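Local coordinates for protein 2-hydroxyisobutanoyl-CoA mutase large subunit (Aquincola tertiaricarbonis, PDB 4R3U) that works with a small cobalamin-binding subunit to isomerise 2-hydroxyisobutyryl-CoA and (S)-3-hydroxybutyryl-CoA, acting as the substrate-binding large subunit, at residues F55-I66 and G418-Y429; R79-Y87 and N332-F340. All coordinates share one frame; numbering follows the deposited sequence.

Overall arrangement
Both contacts are largely buried and neither has a hydrogen bond between its own two segments, yet they serve different parts of the fold. Contact 1, its centre about 26 Å from the centre of the chain, packs the loop 55-66, which carries the short strand 56-57, on helix 420-442 through stacked and crossing aromatic rings, beside the second large subunit. Contact 2, its centre about 18 Å from that of the chain, joins two loops of the TIM-barrel domain at the coenzyme A pocket, where arginines and the bound ligand join the packing. Helix 306-327 borders both, and Thr426 CG2 packs on Thr83 CG2 at 4.1 Å. Between the two large subunits, Arg84 of one hydrogen-bonds Tyr61 O of the other.

Contact 1: F55-I66 and G418-Y429; sequences FPVQRTYTAADI and GSYYVEALTTEY
Asp65 OD2 is gripped by Thr62, through the backbone N at 2.6 Å in a nearly straight bond (168°) and weakly through OG1; Arg27 of helix 17-32 holds OD1 in a salt bridge. The backbone of this turn faces Tyr420, at the start of helix 420-442. This is loop-on-helix packing, away from the annotated sites of the TIM-barrel family protein and beside the second large subunit: a loop with a short, weakly bonded strand about 56-57 runs beside the first turns of the helix, where Ser419 is the N-cap and its OG accepts from Val422 N.

Thr62 C and Ala63 N lie over one face of the Tyr420 ring, a flat group well suited to resting on a peptide. Ile66 CD1 meets the edge of that ring, and Ile66 CG2 packs on Ala424 CB at 3.8 Å. Ala424 is small enough to let Tyr61 come close as well, with Tyr61 CD2 3.7 Å from Ala424 CB. The Tyr61 ring spreads over the helix backbone: Tyr421 CA makes a CH-pi contact 4.0 Å from its centroid, and the two tyrosine rings meet obliquely. Tyr61 OH accepts from Gln58 N at 3.0 Å, fixing the far end of the ring against its own loop.

At the other end, Phe55 has CG anti to its carbonyl carbon (chi1 -89°), which carries the ring toward the helix, beside Leu425 CD1. It forms an offset stack on Tyr429, whose hydroxyl reaches Glu308 in helix 306-327. The two planes are 3° apart, their centroids lie 4.1 Å from each other, and Glu428 C sits at the Phe55 ring edge.

Contact 2: R79-Y87 and N332-F340; sequences RYPFTRGPY and NPESMRLRF. With 3HC (3-hydroxybutanoyl-coenzyme A), chain E.
The Phe82 ring is sandwiched: Arg337 CB sits over the centre of one face, 3.5 Å from the centroid, while the backbone at Arg79 C and Tyr80 N covers the opposite face and Gly85 O lies at the edge. A flat phenyl ring suits this place, offering Arg337 CB a whole face for its CH-pi contact. The Arg337 guanidinium is likewise enclosed, between Glu334 CB and Arg339 CD, and its NE approaches the edge of the Tyr87 ring. Pro86 CG covers a face of that ring. In Arg337, chi1 62° sets CG between backbone N and carbonyl carbon; a further bend at chi2 takes the chain past Pro86, CD lying 3.8 Å from Pro86 CB, and NH2 donates to Pro294 O.

This loop pair forms part of the coenzyme A pocket. Tyr87 OH lies 2.6 Å from O2A of 3-hydroxybutanoyl-CoA and 3.3 Å from Arg339 CD. The Arg339 guanidinium turns a face to the ligand's methyl CDP, and Asn248 OD1 and Leu296 O hold its NH2.

At the outer end, Met336 SD makes an oblique Met-aromatic contact with Tyr80, which packs on Ala321 of helix 306-327. Leu338 packs on both Tyr320 of that helix and Phe298 of strand 298-302, which with strand 340-344 belongs to the TIM-barrel's parallel sheet.

Contact 1: F55-I66 and G418-Y429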
loop_
_atom_site.group_PDB
_atom_site.type_symbol
_atom_site.label_atom_id
_atom_site.label_comp_id
_atom_site.label_asym_id
_atom_site.label_seq_id
_atom_site.Cartn_x
_atom_site.Cartn_y
_atom_site.Cartn_z
ATOM N N PHE A 55 17.427 6.926 -13.904
ATOM C CA PHE A 55 18.235 7.965 -13.275
ATOM C C PHE A 55 19.127 7.263 -12.269
ATOM O O PHE A 55 18.613 6.479 -11.466
ATOM C CB PHE A 55 17.342 8.983 -12.550
ATOM C CG PHE A 55 16.873 10.146 -13.377
ATOM C CD1 PHE A 55 16.191 9.941 -14.565
ATOM C CD2 PHE A 55 17.066 11.454 -12.939
ATOM C CE1 PHE A 55 15.751 11.018 -15.329
ATOM C CE2 PHE A 55 16.600 12.537 -13.689
ATOM C CZ PHE A 55 15.943 12.310 -14.880
ATOM N N PRO A 56 20.461 7.467 -12.318
ATOM C CA PRO A 56 21.328 6.808 -11.323
ATOM C C PRO A 56 21.098 7.377 -9.915
ATOM O O PRO A 56 20.930 8.596 -9.734
ATOM C CB PRO A 56 22.744 7.074 -11.839
ATOM C CG PRO A 56 22.638 8.289 -12.684
ATOM C CD PRO A 56 21.236 8.339 -13.231
ATOM N N VAL A 57 21.062 6.472 -8.915
ATOM C CA VAL A 57 20.858 6.837 -7.516
ATOM C C VAL A 57 22.080 6.563 -6.642
ATOM O O VAL A 57 22.812 5.590 -6.881
ATOM C CB VAL A 57 19.551 6.286 -6.904
ATOM C CG1 VAL A 57 18.344 6.819 -7.646
ATOM C CG2 VAL A 57 19.536 4.755 -6.860
ATOM N N GLN A 58 22.322 7.452 -5.652
ATOM C CA GLN A 58 23.420 7.283 -4.694
ATOM C C GLN A 58 22.959 6.321 -3.559
ATOM O O GLN A 58 21.753 6.159 -3.348
ATOM C CB GLN A 58 23.829 8.637 -4.076
ATOM C CG GLN A 58 24.362 9.687 -5.088
ATOM C CD GLN A 58 24.479 11.086 -4.506
ATOM O OE1 GLN A 58 24.439 11.302 -3.298
ATOM N NE2 GLN A 58 24.611 12.076 -5.348
ATOM N N ARG A 59 23.924 5.697 -2.828
ATOM C CA ARG A 59 23.681 4.822 -1.686
ATOM C C ARG A 59 22.833 5.561 -0.653
ATOM O O ARG A 59 21.872 4.996 -0.126
ATOM C CB ARG A 59 25.019 4.355 -1.079
ATOM C CG ARG A 59 24.904 3.527 0.208
ATOM C CD ARG A 59 26.248 2.989 0.685
ATOM N NE ARG A 59 26.860 2.119 -0.321
ATOM C CZ ARG A 59 27.847 2.477 -1.140
ATOM N NH1 ARG A 59 28.406 3.678 -1.037
ATOM N NH2 ARG A 59 28.294 1.630 -2.057
ATOM N N THR A 60 23.189 6.835 -0.387
ATOM C CA THR A 60 22.503 7.751 0.523
ATOM C C THR A 60 22.713 9.191 0.047
ATOM O O THR A 60 23.675 9.475 -0.678
ATOM C CB THR A 60 22.894 7.486 2.003
ATOM O OG1 THR A 60 21.745 7.631 2.836
ATOM C CG2 THR A 60 24.065 8.370 2.506
ATOM N N TYR A 61 21.808 10.084 0.451
ATOM C CA TYR A 61 21.863 11.507 0.135
ATOM C C TYR A 61 21.998 12.309 1.454
ATOM O O TYR A 61 21.369 11.967 2.463
ATOM C CB TYR A 61 20.620 11.939 -0.685
ATOM C CG TYR A 61 20.582 11.378 -2.090
ATOM C CD1 TYR A 61 20.216 10.052 -2.325
ATOM C CD2 TYR A 61 20.881 12.175 -3.191
ATOM C CE1 TYR A 61 20.214 9.519 -3.615
ATOM C CE2 TYR A 61 20.851 11.659 -4.490
ATOM C CZ TYR A 61 20.511 10.330 -4.698
ATOM O OH TYR A 61 20.509 9.817 -5.972
ATOM N N THR A 62 22.857 13.334 1.452
ATOM C CA THR A 62 23.089 14.209 2.603
ATOM C C THR A 62 22.694 15.629 2.215
ATOM O O THR A 62 22.288 15.855 1.068
ATOM C CB THR A 62 24.539 14.112 3.085
ATOM O OG1 THR A 62 25.434 14.616 2.069
ATOM C CG2 THR A 62 24.910 12.688 3.520
ATOM N N ALA A 63 22.814 16.592 3.152
ATOM C CA ALA A 63 22.476 17.992 2.872
ATOM C C ALA A 63 23.391 18.590 1.810
ATOM O O ALA A 63 22.967 19.511 1.107
ATOM C CB ALA A 63 22.550 18.809 4.142
ATOM N N ALA A 64 24.632 18.037 1.677
ATOM C CA ALA A 64 25.640 18.468 0.712
ATOM C C ALA A 64 25.142 18.313 -0.737
ATOM O O ALA A 64 25.393 19.182 -1.586
ATOM C CB ALA A 64 26.940 17.704 0.928
ATOM N N ASP A 65 24.403 17.225 -0.992
ATOM C CA ASP A 65 23.835 16.871 -2.301
ATOM C C ASP A 65 22.800 17.867 -2.796
ATOM O O ASP A 65 22.570 17.931 -3.994
ATOM C CB ASP A 65 23.227 15.455 -2.264
ATOM C CG ASP A 65 24.213 14.372 -1.893
ATOM O OD1 ASP A 65 25.252 14.247 -2.584
ATOM O OD2 ASP A 65 23.960 13.659 -0.910
ATOM N N ILE A 66 22.167 18.619 -1.884
ATOM C CA ILE A 66 21.126 19.592 -2.231
ATOM C C ILE A 66 21.512 21.058 -2.005
ATOM O O ILE A 66 20.699 21.945 -2.260
ATOM C CB ILE A 66 19.729 19.204 -1.652
ATOM C CG1 ILE A 66 19.716 19.125 -0.107
ATOM C CG2 ILE A 66 19.221 17.919 -2.295
ATOM C CD1 ILE A 66 18.357 19.447 0.502
ATOM N N GLY A 418 12.286 18.661 1.723
ATOM C CA GLY A 418 13.546 18.687 2.455
ATOM C C GLY A 418 14.362 17.423 2.360
ATOM O O GLY A 418 15.574 17.468 2.583
ATOM N N SER A 419 13.705 16.281 2.063
ATOM C CA SER A 419 14.344 14.972 1.896
ATOM C C SER A 419 15.513 15.147 0.944
ATOM O O SER A 419 15.336 15.647 -0.177
ATOM C CB SER A 419 13.353 13.954 1.334
ATOM O OG SER A 419 13.996 12.832 0.753
ATOM N N TYR A 420 16.716 14.787 1.408
ATOM C CA TYR A 420 17.909 14.945 0.588
ATOM C C TYR A 420 17.792 14.255 -0.775
ATOM O O TYR A 420 18.097 14.864 -1.794
ATOM C CB TYR A 420 19.154 14.515 1.359
ATOM C CG TYR A 420 19.309 15.148 2.726
ATOM C CD1 TYR A 420 19.138 16.522 2.908
ATOM C CD2 TYR A 420 19.688 14.384 3.828
ATOM C CE1 TYR A 420 19.314 17.111 4.161
ATOM C CE2 TYR A 420 19.906 14.967 5.075
ATOM C CZ TYR A 420 19.718 16.330 5.238
ATOM O OH TYR A 420 19.899 16.863 6.490
ATOM N N TYR A 421 17.254 13.035 -0.790
ATOM C CA TYR A 421 17.046 12.235 -1.987
ATOM C C TYR A 421 15.965 12.837 -2.873
ATOM O O TYR A 421 16.239 13.092 -4.055
ATOM C CB TYR A 421 16.761 10.756 -1.612
ATOM C CG TYR A 421 16.326 9.856 -2.755
ATOM C CD1 TYR A 421 16.943 9.929 -4.009
ATOM C CD2 TYR A 421 15.329 8.898 -2.575
ATOM C CE1 TYR A 421 16.523 9.133 -5.072
ATOM C CE2 TYR A 421 14.919 8.074 -3.626
ATOM C CZ TYR A 421 15.506 8.209 -4.879
ATOM O OH TYR A 421 15.090 7.417 -5.929
ATOM N N VAL A 422 14.749 13.086 -2.320
ATOM C CA VAL A 422 13.627 13.614 -3.098
ATOM C C VAL A 422 13.991 14.982 -3.656
ATOM O O VAL A 422 13.771 15.226 -4.844
ATOM C CB VAL A 422 12.267 13.556 -2.334
ATOM C CG1 VAL A 422 11.093 14.094 -3.178
ATOM C CG2 VAL A 422 11.968 12.142 -1.844
ATOM N N GLU A 423 14.652 15.829 -2.853
ATOM C CA GLU A 423 15.084 17.153 -3.315
ATOM C C GLU A 423 16.115 17.134 -4.442
ATOM O O GLU A 423 15.961 17.884 -5.403
ATOM C CB GLU A 423 15.464 18.100 -2.168
ATOM C CG GLU A 423 14.314 18.470 -1.233
ATOM C CD GLU A 423 13.053 19.128 -1.771
ATOM O OE1 GLU A 423 12.962 19.409 -2.987
ATOM O OE2 GLU A 423 12.139 19.361 -0.950
ATOM N N ALA A 424 17.112 16.231 -4.362
ATOM C CA ALA A 424 18.153 16.038 -5.374
ATOM C C ALA A 424 17.552 15.478 -6.655
ATOM O O ALA A 424 17.878 15.957 -7.746
ATOM C CB ALA A 424 19.227 15.101 -4.843
ATOM N N LEU A 425 16.642 14.481 -6.522
ATOM C CA LEU A 425 15.949 13.882 -7.659
ATOM C C LEU A 425 14.989 14.876 -8.325
ATOM O O LEU A 425 14.950 14.923 -9.559
ATOM C CB LEU A 425 15.232 12.587 -7.232
ATOM C CG LEU A 425 14.947 11.544 -8.332
ATOM C CD1 LEU A 425 16.197 11.266 -9.222
ATOM C CD2 LEU A 425 14.412 10.264 -7.725
ATOM N N THR A 426 14.251 15.701 -7.513
ATOM C CA THR A 426 13.368 16.766 -8.022
ATOM C C THR A 426 14.214 17.718 -8.900
ATOM O O THR A 426 13.816 18.058 -10.022
ATOM C CB THR A 426 12.712 17.541 -6.855
ATOM O OG1 THR A 426 11.931 16.643 -6.059
ATOM C CG2 THR A 426 11.871 18.737 -7.325
ATOM N N THR A 427 15.407 18.094 -8.393
ATOM C CA THR A 427 16.324 18.993 -9.107
ATOM C C THR A 427 16.917 18.380 -10.396
ATOM O O THR A 427 17.086 19.096 -11.390
ATOM C CB THR A 427 17.310 19.637 -8.120
ATOM O OG1 THR A 427 16.556 20.378 -7.138
ATOM C CG2 THR A 427 18.316 20.533 -8.809
ATOM N N GLU A 428 17.223 17.068 -10.360
ATOM C CA GLU A 428 17.756 16.290 -11.483
ATOM C C GLU A 428 16.700 16.230 -12.584
ATOM O O GLU A 428 17.008 16.548 -13.736
ATOM C CB GLU A 428 18.195 14.883 -11.037
ATOM C CG GLU A 428 19.698 14.743 -10.888
ATOM C CD GLU A 428 20.482 14.872 -12.190
ATOM O OE1 GLU A 428 21.066 15.957 -12.423
ATOM O OE2 GLU A 428 20.504 13.898 -12.980
ATOM N N TYR A 429 15.436 15.917 -12.219
ATOM C CA TYR A 429 14.319 15.916 -13.161
ATOM C C TYR A 429 14.140 17.277 -13.862
ATOM O O TYR A 429 14.080 17.307 -15.089
ATOM C CB TYR A 429 13.010 15.435 -12.496
ATOM C CG TYR A 429 12.772 13.974 -12.769
ATOM C CD1 TYR A 429 12.085 13.560 -13.916
ATOM C CD2 TYR A 429 13.361 12.994 -11.971
ATOM C CE1 TYR A 429 11.950 12.208 -14.227
ATOM C CE2 TYR A 429 13.219 11.643 -12.264
ATOM C CZ TYR A 429 12.508 11.254 -13.387
ATOM O OH TYR A 429 12.423 9.924 -13.699
#

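Contact 2: R79-Y87 and N332-F340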
loop_
_atom_site.group_PDB
_atom_site.type_symbol
_atom_site.label_atom_id
_atom_site.label_comp_id
_atom_site.label_asym_id
_atom_site.label_seq_id
_atom_site.Cartn_x
_atom_site.Cartn_y
_atom_site.Cartn_z
ATOM N N ARG A 79 2.719 28.932 -3.150
ATOM C CA ARG A 79 3.640 30.030 -3.410
ATOM C C ARG A 79 4.620 29.561 -4.451
ATOM O O ARG A 79 5.032 28.413 -4.409
ATOM C CB ARG A 79 4.386 30.457 -2.146
ATOM C CG ARG A 79 4.689 31.948 -2.093
ATOM C CD ARG A 79 5.156 32.325 -0.705
ATOM N NE ARG A 79 5.796 33.644 -0.647
ATOM C CZ ARG A 79 5.436 34.639 0.168
ATOM N NH1 ARG A 79 4.393 34.503 0.978
ATOM N NH2 ARG A 79 6.093 35.789 0.149
ATOM N N TYR A 80 4.979 30.451 -5.393
ATOM C CA TYR A 80 5.895 30.216 -6.513
ATOM C C TYR A 80 7.261 29.670 -6.049
ATOM O O TYR A 80 7.763 30.175 -5.037
ATOM C CB TYR A 80 6.063 31.537 -7.303
ATOM C CG TYR A 80 6.969 31.444 -8.519
ATOM C CD1 TYR A 80 6.457 31.123 -9.777
ATOM C CD2 TYR A 80 8.332 31.706 -8.419
ATOM C CE1 TYR A 80 7.282 31.068 -10.898
ATOM C CE2 TYR A 80 9.168 31.620 -9.530
ATOM C CZ TYR A 80 8.638 31.309 -10.766
ATOM O OH TYR A 80 9.467 31.269 -11.857
ATOM N N PRO A 81 7.898 28.674 -6.746
ATOM C CA PRO A 81 7.467 27.960 -7.951
ATOM C C PRO A 81 6.533 26.768 -7.748
ATOM O O PRO A 81 6.423 25.930 -8.650
ATOM C CB PRO A 81 8.792 27.586 -8.615
ATOM C CG PRO A 81 9.708 27.326 -7.457
ATOM C CD PRO A 81 9.211 28.165 -6.296
ATOM N N PHE A 82 5.831 26.705 -6.587
ATOM C CA PHE A 82 4.831 25.668 -6.257
ATOM C C PHE A 82 5.328 24.224 -6.207
ATOM O O PHE A 82 4.526 23.305 -6.305
ATOM C CB PHE A 82 3.549 25.773 -7.129
ATOM C CG PHE A 82 2.986 27.165 -7.303
ATOM C CD1 PHE A 82 2.051 27.671 -6.409
ATOM C CD2 PHE A 82 3.377 27.960 -8.374
ATOM C CE1 PHE A 82 1.522 28.941 -6.581
ATOM C CE2 PHE A 82 2.875 29.245 -8.523
ATOM C CZ PHE A 82 1.934 29.722 -7.638
ATOM N N THR A 83 6.626 24.013 -5.990
ATOM C CA THR A 83 7.212 22.668 -5.848
ATOM C C THR A 83 6.424 21.828 -4.803
ATOM O O THR A 83 6.105 20.656 -5.051
ATOM C CB THR A 83 8.674 22.849 -5.440
ATOM O OG1 THR A 83 9.268 23.830 -6.304
ATOM C CG2 THR A 83 9.480 21.520 -5.392
ATOM N N ARG A 84 6.074 22.458 -3.660
ATOM C CA ARG A 84 5.373 21.848 -2.521
ATOM C C ARG A 84 3.835 21.714 -2.647
ATOM O O ARG A 84 3.203 21.119 -1.781
ATOM C CB ARG A 84 5.776 22.569 -1.227
ATOM C CG ARG A 84 7.282 22.848 -1.183
ATOM C CD ARG A 84 7.783 23.134 0.198
ATOM N NE ARG A 84 7.732 21.934 1.011
ATOM C CZ ARG A 84 7.717 21.935 2.331
ATOM N NH1 ARG A 84 7.760 23.081 3.000
ATOM N NH2 ARG A 84 7.653 20.789 3.001
ATOM N N GLY A 85 3.254 22.223 -3.728
ATOM C CA GLY A 85 1.825 22.108 -3.954
ATOM C C GLY A 85 1.224 23.372 -4.527
ATOM O O GLY A 85 1.718 24.474 -4.253
ATOM N N PRO A 86 0.153 23.241 -5.350
ATOM C CA PRO A 86 -0.458 24.448 -5.954
ATOM C C PRO A 86 -1.302 25.298 -4.983
ATOM O O PRO A 86 -1.557 26.476 -5.265
ATOM C CB PRO A 86 -1.312 23.870 -7.086
ATOM C CG PRO A 86 -1.733 22.529 -6.576
ATOM C CD PRO A 86 -0.542 22.007 -5.781
ATOM N N TYR A 87 -1.743 24.703 -3.851
ATOM C CA TYR A 87 -2.563 25.372 -2.841
ATOM C C TYR A 87 -1.815 25.471 -1.494
ATOM O O TYR A 87 -1.028 24.582 -1.165
ATOM C CB TYR A 87 -3.937 24.670 -2.677
ATOM C CG TYR A 87 -4.644 24.285 -3.964
ATOM C CD1 TYR A 87 -4.806 25.204 -4.999
ATOM C CD2 TYR A 87 -5.212 23.023 -4.119
ATOM C CE1 TYR A 87 -5.436 24.845 -6.193
ATOM C CE2 TYR A 87 -5.887 22.666 -5.291
ATOM C CZ TYR A 87 -6.000 23.584 -6.322
ATOM O OH TYR A 87 -6.661 23.234 -7.471
ATOM N N ASN A 332 -0.375 36.565 -13.187
ATOM C CA ASN A 332 -1.366 36.007 -12.272
ATOM C C ASN A 332 -0.741 34.740 -11.681
ATOM O O ASN A 332 -0.363 33.845 -12.448
ATOM C CB ASN A 332 -2.698 35.691 -13.014
ATOM C CG ASN A 332 -3.862 35.148 -12.181
ATOM O OD1 ASN A 332 -3.703 34.556 -11.104
ATOM N ND2 ASN A 332 -5.071 35.295 -12.708
ATOM N N PRO A 333 -0.621 34.651 -10.327
ATOM C CA PRO A 333 0.009 33.468 -9.709
ATOM C C PRO A 333 -0.620 32.129 -10.075
ATOM O O PRO A 333 0.110 31.136 -10.182
ATOM C CB PRO A 333 -0.072 33.756 -8.207
ATOM C CG PRO A 333 -1.132 34.797 -8.072
ATOM C CD PRO A 333 -1.016 35.639 -9.302
ATOM N N GLU A 334 -1.956 32.115 -10.326
ATOM C CA GLU A 334 -2.737 30.929 -10.737
ATOM C C GLU A 334 -2.300 30.391 -12.097
ATOM O O GLU A 334 -2.480 29.199 -12.379
ATOM C CB GLU A 334 -4.240 31.218 -10.764
ATOM C CG GLU A 334 -4.831 31.700 -9.449
ATOM C CD GLU A 334 -6.343 31.666 -9.458
ATOM O OE1 GLU A 334 -6.948 32.134 -10.449
ATOM O OE2 GLU A 334 -6.922 31.132 -8.486
ATOM N N SER A 335 -1.700 31.248 -12.929
ATOM C CA SER A 335 -1.153 30.876 -14.237
ATOM C C SER A 335 0.114 30.013 -14.067
ATOM O O SER A 335 0.498 29.296 -14.981
ATOM C CB SER A 335 -0.777 32.132 -15.012
ATOM O OG SER A 335 -1.932 32.848 -15.400
ATOM N N MET A 336 0.776 30.126 -12.904
ATOM C CA MET A 336 2.012 29.412 -12.612
ATOM C C MET A 336 1.789 28.160 -11.734
ATOM O O MET A 336 2.703 27.328 -11.633
ATOM C CB MET A 336 3.064 30.382 -12.031
ATOM C CG MET A 336 3.324 31.588 -12.934
ATOM S SD MET A 336 4.025 32.998 -12.054
ATOM C CE MET A 336 2.930 34.240 -12.565
ATOM N N ARG A 337 0.573 27.998 -11.142
ATOM C CA ARG A 337 0.273 26.813 -10.339
ATOM C C ARG A 337 -0.320 25.640 -11.129
ATOM O O ARG A 337 -1.442 25.724 -11.636
ATOM C CB ARG A 337 -0.423 27.095 -8.979
ATOM C CG ARG A 337 -1.788 27.760 -9.025
ATOM C CD ARG A 337 -2.939 26.787 -8.819
ATOM N NE ARG A 337 -4.242 27.366 -9.201
ATOM C CZ ARG A 337 -4.737 27.380 -10.444
ATOM N NH1 ARG A 337 -4.038 26.873 -11.451
ATOM N NH2 ARG A 337 -5.932 27.904 -10.686
ATOM N N LEU A 338 0.475 24.553 -11.253
ATOM C CA LEU A 338 0.098 23.336 -11.958
ATOM C C LEU A 338 -0.883 22.539 -11.123
ATOM O O LEU A 338 -0.607 22.226 -9.967
ATOM C CB LEU A 338 1.357 22.487 -12.300
ATOM C CG LEU A 338 1.166 21.228 -13.153
ATOM C CD1 LEU A 338 2.313 21.041 -14.116
ATOM C CD2 LEU A 338 1.017 19.980 -12.277
ATOM N N ARG A 339 -2.027 22.229 -11.716
ATOM C CA ARG A 339 -3.076 21.407 -11.120
ATOM C C ARG A 339 -3.096 20.153 -11.991
ATOM O O ARG A 339 -2.979 20.268 -13.222
ATOM C CB ARG A 339 -4.469 22.099 -11.140
ATOM C CG ARG A 339 -4.583 23.404 -10.336
ATOM C CD ARG A 339 -5.912 24.080 -10.596
ATOM N NE ARG A 339 -6.136 24.228 -12.037
ATOM C CZ ARG A 339 -7.316 24.167 -12.642
ATOM N NH1 ARG A 339 -8.426 23.992 -11.940
ATOM N NH2 ARG A 339 -7.393 24.287 -13.953
ATOM N N PHE A 340 -3.193 18.958 -11.363
ATOM C CA PHE A 340 -3.185 17.706 -12.117
ATOM C C PHE A 340 -4.042 16.582 -11.552
ATOM O O PHE A 340 -4.210 16.461 -10.334
ATOM C CB PHE A 340 -1.741 17.216 -12.416
ATOM C CG PHE A 340 -1.000 16.550 -11.275
ATOM C CD1 PHE A 340 -0.407 17.309 -10.264
ATOM C CD2 PHE A 340 -0.837 15.165 -11.241
ATOM C CE1 PHE A 340 0.326 16.692 -9.238
ATOM C CE2 PHE A 340 -0.137 14.549 -10.192
ATOM C CZ PHE A 340 0.449 15.315 -9.209
HETATM N N1A 3HC E . -8.378 25.079 -0.338
HETATM C C2A 3HC E . -9.432 25.937 -0.925
HETATM N N3A 3HC E . -9.953 25.393 -2.186
HETATM C C4A 3HC E . -9.493 24.228 -2.701
HETATM C C5A 3HC E . -8.521 23.513 -2.096
HETATM C C6A 3HC E . -7.965 23.952 -0.945
HETATM N N6A 3HC E . -7.007 23.206 -0.396
HETATM N N7A 3HC E . -8.306 22.425 -2.842
HETATM C C8A 3HC E . -9.134 22.462 -3.882
HETATM N N9A 3HC E . -9.842 23.585 -3.813
HETATM C C1B 3HC E . -10.899 24.091 -4.740
HETATM C C2B 3HC E . -10.361 24.413 -6.119
HETATM O O2B 3HC E . -9.849 25.747 -6.190
HETATM C C3B 3HC E . -11.591 24.226 -6.991
HETATM O O3B 3HC E . -12.440 25.399 -6.944
HETATM P P3B 3HC E . -13.116 26.058 -8.254
HETATM O O7A 3HC E . -13.965 24.969 -8.777
HETATM O O8A 3HC E . -13.863 27.198 -7.667
HETATM O O9A 3HC E . -11.937 26.423 -9.073
HETATM C C4B 3HC E . -12.333 23.078 -6.315
HETATM O O4B 3HC E . -11.890 23.054 -4.924
HETATM C C5B 3HC E . -12.061 21.743 -7.030
HETATM O O5B 3HC E . -10.714 21.298 -6.753
HETATM P P1A 3HC E . -9.569 21.114 -7.897
HETATM O O1A 3HC E . -9.823 21.989 -9.073
HETATM O O2A 3HC E . -8.252 21.190 -7.242
HETATM O O3A 3HC E . -9.858 19.529 -8.214
HETATM P P2A 3HC E . -10.742 18.906 -9.427
HETATM O O4A 3HC E . -10.757 17.445 -9.264
HETATM O O5A 3HC E . -12.033 19.620 -9.580
HETATM O O6A 3HC E . -9.841 19.298 -10.667
HETATM C CBP 3HC E . -8.223 19.018 -12.449
HETATM C CCP 3HC E . -8.563 18.715 -10.974
HETATM C CDP 3HC E . -7.997 20.533 -12.544
HETATM C CEP 3HC E . -6.909 18.323 -12.822
HETATM C CAP 3HC E . -9.392 18.593 -13.401
HETATM O OAP 3HC E . -9.199 18.966 -14.783
HETATM C C9P 3HC E . -9.911 17.133 -13.257
HETATM O O9P 3HC E . -10.790 16.846 -12.443
HETATM N N8P 3HC E . -9.418 16.241 -14.130
HETATM C C7P 3HC E . -9.884 14.849 -14.138
HETATM C C6P 3HC E . -9.365 14.126 -15.372
HETATM C C5P 3HC E . -9.738 12.639 -15.375
HETATM O O5P 3HC E . -10.299 12.092 -14.422
HETATM N N4P 3HC E . -9.393 12.017 -16.508
HETATM C C3P 3HC E . -9.632 10.597 -16.720
HETATM C C2P 3HC E . -8.644 10.118 -17.749
HETATM S S1P 3HC E . -8.779 8.327 -18.031
HETATM C C1 3HC E . -7.515 8.202 -19.307
HETATM O O1 3HC E . -7.381 9.018 -20.217
HETATM C C2 3HC E . -6.511 7.044 -19.167
HETATM C C3 3HC E . -7.095 5.707 -19.627
HETATM O O3 3HC E . -8.274 5.425 -18.880
HETATM C C4 3HC E . -7.402 5.716 -21.133
#